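Local coordinates for protein glycoside hydrolase (Streptococcus pneumoniae serotype 4, PDB 6ORH) that probably hydrolyses alpha-L-fucosidic linkages as a family 29 glycoside hydrolase, removing fucose from host-derived carbohydrate antigens, at residues 85-90 with 150-155; 131-134 with 140-143. The protein carries 2 engineered substitutions. All coordinates share one frame; numbering follows the deposited sequence.

Overall arrangement
Both contacts fasten loops of the TIM-barrel-like fucosidase domain to helix 139-154, and both are peripheral and partly buried: their centres lie about 26 Å (contact 1) and 30 Å (contact 2) from the centre of the chain and about 15 Å from each other. Contact 1 ties the loop after strand 70-74 to the C-terminal part of the helix, contact 2 the loop after strand 119-124 to its N-terminal part. Contact 1 sets one buried residue, Thr86, beside exposed Ala87 and His88, whereas contact 2 buries two tyrosines. The chemistry differs too: a carboxylate gripped by loop hydrogen-bond donors in contact 1, two packed tyrosine rings and a leucine in the larger contact 2.

Contact 1. Residues 85-90 with 150-155; sequences PTAHTD and LKEILS
Glu152 reaches out from helix 139-154 and sets its carboxylate against the loop at Thr86, Ala87 and His88, where both oxygens find donors. The chain is extended beyond CG (chi2 -175°), which carries the charged group across to a loop whose nearest CA, that of Thr86, is 7.4 Å from the CA of Glu152. Thr86 meets it at about a right angle and donates from OG1 to Glu152 OE1 over 2.6 Å, arriving on the syn side slightly out of the carboxylate plane. The other oxygen, OE2, offers its syn lone pair to the backbone N of Ala87 in a nearly straight bond of 2.8 Å. Two donors from successive residues thus restrain the rotation of the carboxylate. Thr86 OG1 also accepts from the backbone N of His88 at 3.1 Å, forming an ST turn, so the same hydroxyl both donates to Glu152 and accepts from the loop backbone. His88 approaches from the opposite direction, its ring plane turned 52° from the carboxylate, with CD2 3.4 Å from Glu152 CD; Ala87 CB covers one face of this imidazole. Tyr84 OH supplies a further hydrogen bond to Glu152 OE1, while Gln149 NE2 bonds to Thr86 OG1. On other sides of the helix, Leu150 and Ile153 touch barrel strand 119-124, and Leu150, Lys151 and Leu154 touch helix 185-196, placing helix 139-154 between the loop and the next helix.

Contact 2. Residues 131-134 with 140-143; sequences SPLY and ADYN
Tyr134 and Tyr142 form a T-shaped, edge-to-face pair between a type I beta turn, Ser131 to Tyr134, and the early part of helix 139-154, which follows the turn closely in the barrel domain. The turn is closed by Tyr134 N bonding to Ser131 O, and Ser131 OG accepts from Leu133 N at 3.1 Å in an ST turn. The Tyr134 edge points into the Tyr142 ring, with planes at 82° and centroids 4.9 Å apart. With chi1 at 178°, the Tyr142 ring extends opposite its own backbone N and lies beside the turn, one face toward the Tyr134 edge. This is the tight, buried part. Tyr134 OH is held beyond it by Tyr183 OH and Arg174 NH1, and Trp127 meets the Tyr134 ring as well. Leu133 continues the packing along the helix backbone, its CB 4.0 Å from Tyr142 CB and its carbonyl O 3.3 Å from the same carbon.

The solvent side has fewer touches, between partly exposed Leu133 and exposed Asp141: the leucine sets CD1 3.8 Å from the aspartate backbone O, and CD2 brushes its CB. Over the centre of the Tyr142 face, Tyr134 CD2 stands 3.6 Å above the ring plane.

Contact 1. Residues 85-90 with 150-155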
loop_
_atom_site.group_PDB
_atom_site.type_symbol
_atom_site.label_atom_id
_atom_site.label_comp_id
_atom_site.label_asym_id
_atom_site.label_seq_id
_atom_site.Cartn_x
_atom_site.Cartn_y
_atom_site.Cartn_z
ATOM N N PRO A 85 23.380 11.518 35.159
ATOM C CA PRO A 85 24.322 11.044 36.178
ATOM C C PRO A 85 23.829 9.923 37.092
ATOM O O PRO A 85 23.642 10.079 38.304
ATOM C CB PRO A 85 24.679 12.370 36.879
ATOM C CG PRO A 85 23.403 13.137 36.819
ATOM C CD PRO A 85 22.867 12.871 35.422
ATOM N N THR A 86 23.620 8.759 36.486
ATOM C CA THR A 86 23.166 7.587 37.205
ATOM C C THR A 86 24.142 7.231 38.332
ATOM O O THR A 86 25.351 7.439 38.209
ATOM C CB THR A 86 23.057 6.400 36.231
ATOM O OG1 THR A 86 22.637 5.230 36.919
ATOM C CG2 THR A 86 24.313 6.137 35.418
ATOM N N ALA A 87 23.581 6.630 39.386
ATOM C CA ALA A 87 24.397 6.127 40.482
ATOM C C ALA A 87 25.021 4.777 40.122
ATOM O O ALA A 87 25.856 4.266 40.881
ATOM C CB ALA A 87 23.552 5.993 41.730
ATOM N N HIS A 88 24.613 4.176 38.994
ATOM C CA HIS A 88 24.727 2.726 38.843
ATOM C C HIS A 88 25.830 2.276 37.883
ATOM O O HIS A 88 26.096 1.069 37.787
ATOM C CB HIS A 88 23.360 2.110 38.525
ATOM C CG HIS A 88 22.403 2.344 39.640
ATOM N ND1 HIS A 88 22.651 1.893 40.931
ATOM C CD2 HIS A 88 21.247 3.039 39.700
ATOM C CE1 HIS A 88 21.653 2.252 41.716
ATOM N NE2 HIS A 88 20.793 2.953 40.992
ATOM N N THR A 89 26.424 3.218 37.145
ATOM C CA THR A 89 27.600 2.944 36.332
ATOM C C THR A 89 28.488 4.178 36.319
ATOM O O THR A 89 27.993 5.288 36.490
ATOM C CB THR A 89 27.246 2.524 34.899
ATOM O OG1 THR A 89 28.493 2.333 34.223
ATOM C CG2 THR A 89 26.518 3.613 34.129
ATOM N N ASP A 90 29.794 3.985 36.072
ATOM C CA ASP A 90 30.665 5.121 35.822
ATOM C C ASP A 90 30.638 5.546 34.355
ATOM O O ASP A 90 31.254 6.545 34.000
ATOM C CB ASP A 90 32.117 4.818 36.208
ATOM C CG ASP A 90 32.336 4.619 37.695
ATOM O OD1 ASP A 90 31.584 5.224 38.503
ATOM O OD2 ASP A 90 33.276 3.866 38.032
ATOM N N LEU A 150 15.541 2.277 35.698
ATOM C CA LEU A 150 14.122 2.606 35.562
ATOM C C LEU A 150 13.662 3.397 36.794
ATOM O O LEU A 150 12.953 4.401 36.647
ATOM C CB LEU A 150 13.266 1.348 35.398
ATOM C CG LEU A 150 13.349 0.611 34.051
ATOM C CD1 LEU A 150 12.454 -0.618 34.080
ATOM C CD2 LEU A 150 12.940 1.540 32.914
ATOM N N LYS A 151 14.044 2.932 38.005
ATOM C CA LYS A 151 13.607 3.580 39.237
ATOM C C LYS A 151 14.175 4.995 39.324
ATOM O O LYS A 151 13.461 5.937 39.674
ATOM C CB LYS A 151 14.054 2.726 40.431
ATOM C CG LYS A 151 13.213 1.458 40.562
ATOM C CD LYS A 151 13.692 0.545 41.681
ATOM C CE LYS A 151 12.818 -0.682 41.841
ATOM N NZ LYS A 151 13.329 -1.522 42.951
ATOM N N GLU A 152 15.459 5.162 38.998
ATOM C CA GLU A 152 16.089 6.478 39.026
ATOM C C GLU A 152 15.353 7.451 38.111
ATOM O O GLU A 152 15.181 8.629 38.445
ATOM C CB GLU A 152 17.496 6.438 38.441
ATOM C CG GLU A 152 18.517 5.993 39.433
ATOM C CD GLU A 152 19.942 6.071 38.912
ATOM O OE1 GLU A 152 20.187 5.712 37.732
ATOM O OE2 GLU A 152 20.805 6.533 39.689
ATOM N N ILE A 153 14.945 6.957 36.946
ATOM C CA ILE A 153 14.397 7.848 35.931
ATOM C C ILE A 153 12.953 8.175 36.292
ATOM O O ILE A 153 12.520 9.337 36.143
ATOM C CB ILE A 153 14.490 7.167 34.548
ATOM C CG1 ILE A 153 15.962 7.044 34.114
ATOM C CG2 ILE A 153 13.654 7.924 33.519
ATOM C CD1 ILE A 153 16.190 5.980 33.024
ATOM N N LEU A 154 12.205 7.133 36.689
ATOM C CA LEU A 154 10.756 7.249 36.749
ATOM C C LEU A 154 10.230 7.673 38.127
ATOM O O LEU A 154 9.016 7.887 38.264
ATOM C CB LEU A 154 10.105 5.939 36.288
ATOM C CG LEU A 154 10.493 5.470 34.884
ATOM C CD1 LEU A 154 9.953 4.064 34.652
ATOM C CD2 LEU A 154 9.967 6.431 33.790
ATOM N N SER A 155 11.124 7.790 39.133
ATOM C CA SER A 155 10.697 8.211 40.468
ATOM C C SER A 155 11.097 9.650 40.797
ATOM O O SER A 155 10.808 10.101 41.904
ATOM C CB SER A 155 11.257 7.297 41.531
ATOM O OG SER A 155 12.644 7.557 41.640
#

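Contact 2. Residues 131-134 with 140-143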
loop_
_atom_site.group_PDB
_atom_site.type_symbol
_atom_site.label_atom_id
_atom_site.label_comp_id
_atom_site.label_asym_id
_atom_site.label_seq_id
_atom_site.Cartn_x
_atom_site.Cartn_y
_atom_site.Cartn_z
ATOM N N SER A 131 28.217 -2.724 29.612
ATOM C CA SER A 131 28.116 -3.192 30.983
ATOM C C SER A 131 28.793 -4.550 31.156
ATOM O O SER A 131 28.468 -5.503 30.438
ATOM C CB SER A 131 26.677 -3.356 31.357
ATOM O OG SER A 131 26.628 -3.898 32.667
ATOM N N PRO A 132 29.696 -4.686 32.154
ATOM C CA PRO A 132 30.262 -6.001 32.479
ATOM C C PRO A 132 29.236 -7.026 32.962
ATOM O O PRO A 132 29.528 -8.215 33.060
ATOM C CB PRO A 132 31.327 -5.716 33.560
ATOM C CG PRO A 132 31.149 -4.267 33.976
ATOM C CD PRO A 132 30.282 -3.584 32.933
ATOM N N LEU A 133 28.013 -6.568 33.279
ATOM C CA LEU A 133 26.969 -7.431 33.807
ATOM C C LEU A 133 26.163 -8.045 32.664
ATOM O O LEU A 133 25.339 -8.919 32.910
ATOM C CB LEU A 133 26.043 -6.592 34.705
ATOM C CG LEU A 133 26.711 -5.835 35.854
ATOM C CD1 LEU A 133 25.667 -5.028 36.618
ATOM C CD2 LEU A 133 27.410 -6.816 36.788
ATOM N N TYR A 134 26.380 -7.545 31.434
ATOM C CA TYR A 134 25.610 -8.018 30.282
ATOM C C TYR A 134 26.148 -9.362 29.800
ATOM O O TYR A 134 26.872 -9.443 28.812
ATOM C CB TYR A 134 25.478 -6.967 29.175
ATOM C CG TYR A 134 24.334 -7.283 28.242
ATOM C CD1 TYR A 134 24.508 -8.090 27.114
ATOM C CD2 TYR A 134 23.058 -6.804 28.502
ATOM C CE1 TYR A 134 23.464 -8.396 26.248
ATOM C CE2 TYR A 134 22.002 -7.122 27.664
ATOM C CZ TYR A 134 22.202 -7.899 26.536
ATOM O OH TYR A 134 21.156 -8.230 25.729
ATOM N N ALA A 140 20.999 -11.887 36.242
ATOM C CA ALA A 140 20.233 -11.335 37.346
ATOM C C ALA A 140 20.784 -9.963 37.736
ATOM O O ALA A 140 20.017 -9.039 38.047
ATOM C CB ALA A 140 20.153 -12.303 38.509
ATOM N N ASP A 141 22.113 -9.819 37.726
ATOM C CA ASP A 141 22.732 -8.550 38.082
ATOM C C ASP A 141 22.431 -7.508 37.001
ATOM O O ASP A 141 22.188 -6.344 37.325
ATOM C CB ASP A 141 24.238 -8.667 38.350
ATOM C CG ASP A 141 24.587 -9.198 39.733
ATOM O OD1 ASP A 141 23.708 -9.239 40.591
ATOM O OD2 ASP A 141 25.772 -9.526 39.955
ATOM N N TYR A 142 22.417 -7.922 35.727
ATOM C CA TYR A 142 22.156 -6.942 34.674
ATOM C C TYR A 142 20.717 -6.444 34.800
ATOM O O TYR A 142 20.469 -5.226 34.688
ATOM C CB TYR A 142 22.372 -7.469 33.242
ATOM C CG TYR A 142 22.023 -6.397 32.238
ATOM C CD1 TYR A 142 22.819 -5.276 32.078
ATOM C CD2 TYR A 142 20.797 -6.411 31.570
ATOM C CE1 TYR A 142 22.455 -4.215 31.249
ATOM C CE2 TYR A 142 20.427 -5.376 30.717
ATOM C CZ TYR A 142 21.241 -4.263 30.576
ATOM O OH TYR A 142 20.884 -3.224 29.745
ATOM N N ASN A 143 19.800 -7.391 35.031
ATOM C CA ASN A 143 18.397 -7.009 35.220
ATOM C C ASN A 143 18.240 -6.029 36.382
ATOM O O ASN A 143 17.425 -5.102 36.292
ATOM C CB ASN A 143 17.497 -8.225 35.406
ATOM C CG ASN A 143 17.147 -8.808 34.058
ATOM O OD1 ASN A 143 16.356 -8.223 33.320
ATOM N ND2 ASN A 143 17.720 -9.959 33.736
#